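Local coordinates for sensor protein, Kinase (Polaromonas sp. JS666, PDB 3GRC) that probably serves as the receiver domain of a two-component sensor kinase, taking up a phosphoryl group on an aspartate as CheY-like domains do, at residues P7-C12 with G29-D34; D57-D62 with V86-R91. One frame throughout, in Å; residues are numbered along the deposited sequence.

Interaction 1 of 2, residues P7-C12 with G29-D34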
ATOM      1  N   PRO A   7       6.395   4.635 -12.741  1.00 37.70           N
ATOM      2  CA  PRO A   7       5.970   4.985 -11.374  1.00 34.44           C
ATOM      3  C   PRO A   7       6.347   3.835 -10.429  1.00 30.64           C
ATOM      4  O   PRO A   7       6.077   2.682 -10.735  1.00 28.33           O
ATOM      5  CB  PRO A   7       4.451   5.137 -11.501  1.00 35.69           C
ATOM      6  CG  PRO A   7       4.230   5.408 -12.953  1.00 36.05           C
ATOM      7  CD  PRO A   7       5.238   4.532 -13.642  1.00 36.90           C
ATOM      8  N   ARG A   8       6.958   4.133  -9.288  1.00 28.12           N
ATOM      9  CA  ARG A   8       7.359   3.058  -8.384  1.00 26.19           C
ATOM     10  C   ARG A   8       6.452   2.872  -7.167  1.00 23.89           C
ATOM     11  O   ARG A   8       6.089   3.835  -6.490  1.00 25.70           O
ATOM     12  CB  ARG A   8       8.813   3.262  -7.947  1.00 26.32           C
ATOM     13  CG  ARG A   8       9.385   2.107  -7.115  1.00 31.70           C
ATOM     14  CD  ARG A   8      10.888   2.277  -6.806  1.00 31.71           C
ATOM     15  NE  ARG A   8      11.687   1.952  -7.978  1.00 36.27           N
ATOM     16  CZ  ARG A   8      12.517   0.923  -8.076  1.00 34.87           C
ATOM     17  NH1 ARG A   8      12.692   0.090  -7.069  1.00 34.79           N
ATOM     18  NH2 ARG A   8      13.161   0.720  -9.208  1.00 38.78           N
ATOM     19  N   ILE A   9       6.091   1.623  -6.891  1.00 21.98           N
ATOM     20  CA  ILE A   9       5.212   1.296  -5.767  1.00 21.04           C
ATOM     21  C   ILE A   9       5.967   0.608  -4.632  1.00 19.79           C
ATOM     22  O   ILE A   9       6.805  -0.249  -4.879  1.00 21.58           O
ATOM     23  CB  ILE A   9       4.089   0.335  -6.208  1.00 21.09           C
ATOM     24  CG1 ILE A   9       3.336   0.911  -7.408  1.00 21.01           C
ATOM     25  CG2 ILE A   9       3.146   0.057  -5.046  1.00 20.69           C
ATOM     26  CD1 ILE A   9       2.709   2.247  -7.157  1.00 21.80           C
ATOM     27  N   LEU A  10       5.685   0.982  -3.390  1.00 18.59           N
ATOM     28  CA  LEU A  10       6.326   0.319  -2.265  1.00 16.72           C
ATOM     29  C   LEU A  10       5.347  -0.716  -1.702  1.00 16.98           C
ATOM     30  O   LEU A  10       4.290  -0.369  -1.180  1.00 18.51           O
ATOM     31  CB  LEU A  10       6.706   1.315  -1.170  1.00 17.81           C
ATOM     32  CG  LEU A  10       7.260   0.702   0.123  1.00 19.09           C
ATOM     33  CD1 LEU A  10       8.598   0.012  -0.122  1.00 18.49           C
ATOM     34  CD2 LEU A  10       7.432   1.805   1.159  1.00 22.56           C
ATOM     35  N   ILE A  11       5.708  -1.985  -1.837  1.00 14.98           N
ATOM     36  CA  ILE A  11       4.901  -3.096  -1.360  1.00 16.26           C
ATOM     37  C   ILE A  11       5.283  -3.499   0.062  1.00 16.73           C
ATOM     38  O   ILE A  11       6.397  -3.960   0.296  1.00 19.09           O
ATOM     39  CB  ILE A  11       5.103  -4.346  -2.242  1.00 14.85           C
ATOM     40  CG1 ILE A  11       4.780  -4.023  -3.695  1.00 14.02           C
ATOM     41  CG2 ILE A  11       4.260  -5.500  -1.714  1.00 13.00           C
ATOM     42  CD1 ILE A  11       5.146  -5.138  -4.639  1.00 12.37           C
ATOM     43  N   CYS A  12       4.365  -3.333   1.003  1.00 18.12           N
ATOM     44  CA  CYS A  12       4.620  -3.723   2.382  1.00 18.71           C
ATOM     45  C   CYS A  12       3.718  -4.917   2.623  1.00 20.31           C
ATOM     46  O   CYS A  12       2.496  -4.769   2.797  1.00 19.92           O
ATOM     47  CB  CYS A  12       4.273  -2.588   3.342  1.00 21.54           C
ATOM     48  SG  CYS A  12       4.471  -2.955   5.095  1.00 25.21           S
ATOM     49  N   GLY A  29       1.360  -4.347 -14.918  1.00 27.15           N
ATOM     50  CA  GLY A  29       0.581  -3.129 -15.020  1.00 24.56           C
ATOM     51  C   GLY A  29       1.371  -1.851 -15.263  1.00 24.74           C
ATOM     52  O   GLY A  29       0.806  -0.759 -15.190  1.00 26.63           O
ATOM     53  N   GLY A  30       2.671  -1.978 -15.524  1.00 23.02           N
ATOM     54  CA  GLY A  30       3.494  -0.815 -15.802  1.00 21.45           C
ATOM     55  C   GLY A  30       4.176  -0.169 -14.617  1.00 22.67           C
ATOM     56  O   GLY A  30       4.725   0.924 -14.736  1.00 24.76           O
ATOM     57  N   PHE A  31       4.168  -0.840 -13.475  1.00 22.29           N
ATOM     58  CA  PHE A  31       4.779  -0.289 -12.272  1.00 22.27           C
ATOM     59  C   PHE A  31       6.060  -0.982 -11.809  1.00 22.47           C
ATOM     60  O   PHE A  31       6.145  -2.206 -11.844  1.00 23.83           O
ATOM     61  CB  PHE A  31       3.788  -0.366 -11.105  1.00 22.44           C
ATOM     62  CG  PHE A  31       2.578   0.505 -11.256  1.00 25.74           C
ATOM     63  CD1 PHE A  31       2.658   1.873 -11.022  1.00 26.40           C
ATOM     64  CD2 PHE A  31       1.334  -0.054 -11.539  1.00 26.16           C
ATOM     65  CE1 PHE A  31       1.512   2.669 -11.054  1.00 26.11           C
ATOM     66  CE2 PHE A  31       0.187   0.739 -11.571  1.00 27.17           C
ATOM     67  CZ  PHE A  31       0.280   2.102 -11.326  1.00 26.51           C
ATOM     68  N   ASP A  32       7.042  -0.192 -11.365  1.00 21.95           N
ATOM     69  CA  ASP A  32       8.269  -0.738 -10.785  1.00 22.92           C
ATOM     70  C   ASP A  32       7.852  -0.825  -9.321  1.00 21.83           C
ATOM     71  O   ASP A  32       6.923  -0.122  -8.893  1.00 21.03           O
ATOM     72  CB  ASP A  32       9.467   0.228 -10.865  1.00 24.26           C
ATOM     73  CG  ASP A  32      10.126   0.267 -12.242  1.00 27.58           C
ATOM     74  OD1 ASP A  32      10.173  -0.766 -12.931  1.00 27.33           O
ATOM     75  OD2 ASP A  32      10.626   1.344 -12.624  1.00 31.31           O
ATOM     76  N   SER A  33       8.516  -1.667  -8.547  1.00 20.41           N
ATOM     77  CA  SER A  33       8.168  -1.777  -7.132  1.00 19.53           C
ATOM     78  C   SER A  33       9.238  -2.420  -6.264  1.00 19.27           C
ATOM     79  O   SER A  33      10.085  -3.177  -6.731  1.00 21.65           O
ATOM     80  CB  SER A  33       6.855  -2.545  -6.959  1.00 16.61           C
ATOM     81  OG  SER A  33       6.956  -3.876  -7.404  1.00 15.99           O
ATOM     82  N   ASP A  34       9.172  -2.111  -4.981  1.00 18.72           N
ATOM     83  CA  ASP A  34      10.093  -2.637  -4.010  1.00 16.95           C
ATOM     84  C   ASP A  34       9.293  -3.411  -2.981  1.00 18.33           C
ATOM     85  O   ASP A  34       8.221  -2.987  -2.567  1.00 18.72           O
ATOM     86  CB  ASP A  34      10.845  -1.502  -3.306  1.00 17.86           C
ATOM     87  CG  ASP A  34      11.884  -0.838  -4.203  1.00 18.24           C
ATOM     88  OD1 ASP A  34      12.489  -1.546  -5.027  1.00 17.16           O
ATOM     89  OD2 ASP A  34      12.101   0.385  -4.073  1.00 19.85           O
TER

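Interaction 2 of 2, residues D57-D62 with V86-R91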
ATOM      1  N   ASP A  57      -0.467  -4.270   3.764  1.00 21.13           N
ATOM      2  CA  ASP A  57      -1.056  -5.473   4.318  1.00 23.66           C
ATOM      3  C   ASP A  57      -1.487  -5.077   5.728  1.00 26.13           C
ATOM      4  O   ASP A  57      -0.698  -4.520   6.487  1.00 26.84           O
ATOM      5  CB  ASP A  57       0.005  -6.572   4.381  1.00 23.67           C
ATOM      6  CG  ASP A  57      -0.497  -7.845   5.038  1.00 28.82           C
ATOM      7  OD1 ASP A  57      -1.723  -7.959   5.289  1.00 27.50           O
ATOM      8  OD2 ASP A  57       0.350  -8.743   5.288  1.00 33.09           O
ATOM      9  N   LEU A  58      -2.732  -5.352   6.080  1.00 28.06           N
ATOM     10  CA  LEU A  58      -3.222  -5.006   7.399  1.00 32.24           C
ATOM     11  C   LEU A  58      -2.627  -5.871   8.508  1.00 35.40           C
ATOM     12  O   LEU A  58      -2.420  -5.402   9.625  1.00 34.98           O
ATOM     13  CB  LEU A  58      -4.739  -5.109   7.420  1.00 32.03           C
ATOM     14  CG  LEU A  58      -5.512  -3.807   7.622  1.00 36.21           C
ATOM     15  CD1 LEU A  58      -4.987  -2.718   6.699  1.00 35.38           C
ATOM     16  CD2 LEU A  58      -6.986  -4.072   7.373  1.00 35.16           C
ATOM     17  N   ASN A  59      -2.328  -7.127   8.192  1.00 38.73           N
ATOM     18  CA  ASN A  59      -1.778  -8.057   9.179  1.00 42.70           C
ATOM     19  C   ASN A  59      -0.254  -8.160   9.196  1.00 44.23           C
ATOM     20  O   ASN A  59       0.309  -9.154   8.746  1.00 44.48           O
ATOM     21  CB  ASN A  59      -2.375  -9.443   8.951  1.00 44.61           C
ATOM     22  CG  ASN A  59      -3.888  -9.441   9.033  1.00 47.64           C
ATOM     23  OD1 ASN A  59      -4.463  -9.176  10.090  1.00 50.74           O
ATOM     24  ND2 ASN A  59      -4.544  -9.724   7.914  1.00 48.64           N
ATOM     25  N   LEU A  60       0.409  -7.139   9.726  1.00 45.42           N
ATOM     26  CA  LEU A  60       1.868  -7.137   9.799  1.00 47.12           C
ATOM     27  C   LEU A  60       2.351  -7.596  11.177  1.00 49.45           C
ATOM     28  O   LEU A  60       1.644  -7.446  12.173  1.00 48.23           O
ATOM     29  CB  LEU A  60       2.405  -5.739   9.516  1.00 44.71           C
ATOM     30  CG  LEU A  60       1.941  -5.120   8.203  1.00 43.39           C
ATOM     31  CD1 LEU A  60       2.352  -3.664   8.162  1.00 40.73           C
ATOM     32  CD2 LEU A  60       2.524  -5.904   7.034  1.00 41.18           C
ATOM     33  N   PRO A  61       3.574  -8.147  11.248  1.00 52.66           N
ATOM     34  CA  PRO A  61       4.158  -8.630  12.510  1.00 54.26           C
ATOM     35  C   PRO A  61       4.303  -7.546  13.585  1.00 54.37           C
ATOM     36  O   PRO A  61       3.551  -7.543  14.560  1.00 54.52           O
ATOM     37  CB  PRO A  61       5.505  -9.208  12.070  1.00 54.47           C
ATOM     38  CG  PRO A  61       5.868  -8.354  10.877  1.00 54.99           C
ATOM     39  CD  PRO A  61       4.548  -8.248  10.142  1.00 53.85           C
ATOM     40  N   ASP A  62       5.259  -6.634  13.401  1.00 55.03           N
ATOM     41  CA  ASP A  62       5.499  -5.545  14.357  1.00 55.80           C
ATOM     42  C   ASP A  62       4.272  -4.658  14.611  1.00 55.82           C
ATOM     43  O   ASP A  62       3.509  -4.898  15.548  1.00 56.59           O
ATOM     44  CB  ASP A  62       6.707  -4.674  13.918  1.00 56.27           C
ATOM     45  CG  ASP A  62       6.638  -4.207  12.449  1.00 56.63           C
ATOM     46  OD1 ASP A  62       5.584  -4.355  11.785  1.00 56.99           O
ATOM     47  OD2 ASP A  62       7.662  -3.674  11.959  1.00 54.80           O
ATOM     48  N   VAL A  86      -4.238  -3.914   0.841  1.00 18.26           N
ATOM     49  CA  VAL A  86      -4.442  -5.207   0.188  1.00 19.72           C
ATOM     50  C   VAL A  86      -4.229  -6.163   1.341  1.00 22.34           C
ATOM     51  O   VAL A  86      -3.096  -6.407   1.762  1.00 22.23           O
ATOM     52  CB  VAL A  86      -3.389  -5.490  -0.911  1.00 21.57           C
ATOM     53  CG1 VAL A  86      -3.697  -6.831  -1.584  1.00 20.01           C
ATOM     54  CG2 VAL A  86      -3.372  -4.360  -1.936  1.00 17.77           C
ATOM     55  N   SER A  87      -5.326  -6.694   1.861  1.00 23.04           N
ATOM     56  CA  SER A  87      -5.242  -7.556   3.014  1.00 26.35           C
ATOM     57  C   SER A  87      -6.435  -8.482   3.107  1.00 28.89           C
ATOM     58  O   SER A  87      -7.500  -8.201   2.554  1.00 30.54           O
ATOM     59  CB  SER A  87      -5.139  -6.677   4.272  1.00 23.58           C
ATOM     60  OG  SER A  87      -4.904  -7.438   5.426  1.00 25.01           O
ATOM     61  N   ALA A  88      -6.241  -9.583   3.825  1.00 31.44           N
ATOM     62  CA  ALA A  88      -7.263 -10.601   4.021  1.00 33.78           C
ATOM     63  C   ALA A  88      -8.499 -10.086   4.761  1.00 35.35           C
ATOM     64  O   ALA A  88      -9.636 -10.427   4.429  1.00 37.30           O
ATOM     65  CB  ALA A  88      -6.658 -11.779   4.774  1.00 33.78           C
ATOM     66  N   ASN A  89      -8.274  -9.270   5.775  1.00 34.75           N
ATOM     67  CA  ASN A  89      -9.380  -8.726   6.542  1.00 34.70           C
ATOM     68  C   ASN A  89      -9.540  -7.245   6.171  1.00 33.55           C
ATOM     69  O   ASN A  89      -9.715  -6.390   7.042  1.00 32.63           O
ATOM     70  CB  ASN A  89      -9.085  -8.877   8.038  1.00 36.56           C
ATOM     71  CG  ASN A  89      -8.552 -10.264   8.394  1.00 39.50           C
ATOM     72  OD1 ASN A  89      -7.363 -10.548   8.234  1.00 40.76           O
ATOM     73  ND2 ASN A  89      -9.433 -11.135   8.864  1.00 39.75           N
ATOM     74  N   ALA A  90      -9.485  -6.959   4.870  1.00 32.08           N
ATOM     75  CA  ALA A  90      -9.590  -5.591   4.374  1.00 32.69           C
ATOM     76  C   ALA A  90     -10.928  -4.935   4.643  1.00 34.21           C
ATOM     77  O   ALA A  90     -10.987  -3.796   5.104  1.00 33.47           O
ATOM     78  CB  ALA A  90      -9.301  -5.560   2.892  1.00 30.93           C
ATOM     79  N   ARG A  91     -12.002  -5.658   4.352  1.00 36.86           N
ATOM     80  CA  ARG A  91     -13.354  -5.151   4.529  1.00 39.19           C
ATOM     81  C   ARG A  91     -13.637  -4.780   5.985  1.00 40.08           C
ATOM     82  O   ARG A  91     -14.056  -3.654   6.268  1.00 39.16           O
ATOM     83  CB  ARG A  91     -14.351  -6.190   4.022  1.00 42.20           C
ATOM     84  CG  ARG A  91     -15.799  -5.749   3.986  1.00 47.92           C
ATOM     85  CD  ARG A  91     -16.663  -6.855   3.388  1.00 51.82           C
ATOM     86  NE  ARG A  91     -18.087  -6.548   3.455  1.00 56.59           N
ATOM     87  CZ  ARG A  91     -19.049  -7.350   3.008  1.00 57.26           C
ATOM     88  NH1 ARG A  91     -18.740  -8.517   2.458  1.00 57.29           N
ATOM     89  NH2 ARG A  91     -20.321  -6.983   3.117  1.00 58.13           N
TER
HETATM   90  O   HOH W   1      -3.418 -10.035   4.561  1.00 27.12           O

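Interaction 1 of 2, residues P7-C12 with G29-D34
Gly-30 meets Pro-7 through its carbonyl, the O lying 3.8 Å from Pro-7 CD. Its positive phi makes it the C-prime residue of the Schellman motif that ends helix 16-28. Phe-31 comes next. Its CG is anti to the carbonyl carbon (chi1 -66°), which sets the CD1-CE1 side of the ring against Pro-7 CB and Ile-9 CG1. Pro-7 O sits at the ring edge, in plane. CD1 lies 3.8 Å from Ile-9 CG1. Leu-26 and His-122 pack on the same ring from outside the pair. Asp-32 begins the parallel pairing. Its N donates to Pro-7 O, and its O accepts from Ile-9 N at 2.8 Å. The CB of Asp-32 lies over one face of the Arg-8 guanidinium, 4.0 Å from NE. Ser-33 pairs with Ile-9, and both side chains lie on the face covered by helix 16-28. Ser-33 OG bonds to Asn-23 of that helix and also meets Ile-11 CD1 at 3.5 Å. Asp-34 closes the pairing: its N donates to Ile-9 O, and its O takes Ile-11 N at 2.8 Å. The carboxylate lies at the guanidinium edge of Arg-8, the two planes 50° apart. A bend at chi3 (-77°) of Arg-8 brings NH1 to within 2.6 Å of Asp-34 OD1, a salt bridge, and NH1 also donates to OD2. OD2 is also hydrogen-bonded to Tyr-51 OH. With an alanine at Arg-8, the Asp-34 carboxylate would probably lose this salt bridge, keeping Tyr-51, and the cover over Asp-32 CB would go. Four backbone hydrogen bonds thus hold the strands of this beta-alpha-beta unit. The helix 16-28 side is mainly apolar. The Arg-8 side adds the salt bridge, and Asp-32 brings an unbonded opposite charge that, with Asp-34, probably offsets the closeness of Arg-49.

Interaction 2 of 2, residues D57-D62 with V86-R91
Asn-59 and Asn-89 meet with their side-chain amides nearly perpendicular, the planes 86° apart. Asn-59 ND2 donates to Asn-89 OD1 at 3.0 Å. The donor lies in the carbonyl plane of Asn-89, and the N-H...O angle is 154°. Asn-59 CG is anti to its carbonyl carbon (chi1 -58°), an orientation that carries the amide across to the turn Ser-87 to Ala-90. Ser-87 points toward residues 57-59. Its OG lies 3.1 Å from both CB and N of Leu-58 and 3.2 Å from Asp-57 OD1. Leu-58 reaches along the turn, with CD2 3.6 Å from Asn-89 O. The Asp-57 carboxylate is turned so that OD1 faces Ser-87. The same oxygen accepts the backbone N of Asn-59 from above the carboxylate plane, which makes an Asx turn. A water donates to OD1 at 2.8 Å and accepts from Ala-88 N, so it bridges the two loops. At the base, Asp-57 CA approaches Val-86 O at 3.4 Å in a CA-H...O contact. Lys-110 makes a long, weak ion pair with OD1. OD2 takes a weak hydrogen bond from Asp-14 N and lies near the like-charged Glu-13. Asp-57 probably corresponds to the phosphoacceptor aspartate of CheY-like receivers, Ser-87 to the conserved Ser/Thr and Lys-110 to the conserved lysine. The chemistry is consistent with that site: one carboxylate oxygen is gripped by a backbone N-H and a water, beside a serine hydroxyl that in relatives responds to phosphorylation.

In the fold
Interactions 1 and 2 follow in series along the chain, their centres about 18 Å apart and on opposite sides of the chain's centre. Both belong to one CheY-like receiver domain, a parallel sheet in the order 32-36, 8-12, 53-56, 82-86, 106-108 with helices on its faces. Interaction 1 pairs the outer strand 32-36 with strand 8-12. Interaction 2 joins the loops that follow strands 53-56 and 82-86. They meet where strand 8-12 ends: Cys-12 O probably accepts a hydrogen bond from Asp-57 N, and Cys-12 SG packs on Leu-60 CD1. Strand 8-12 thus runs from the pairing to the end of the sheet where the probable phosphorylation site lies.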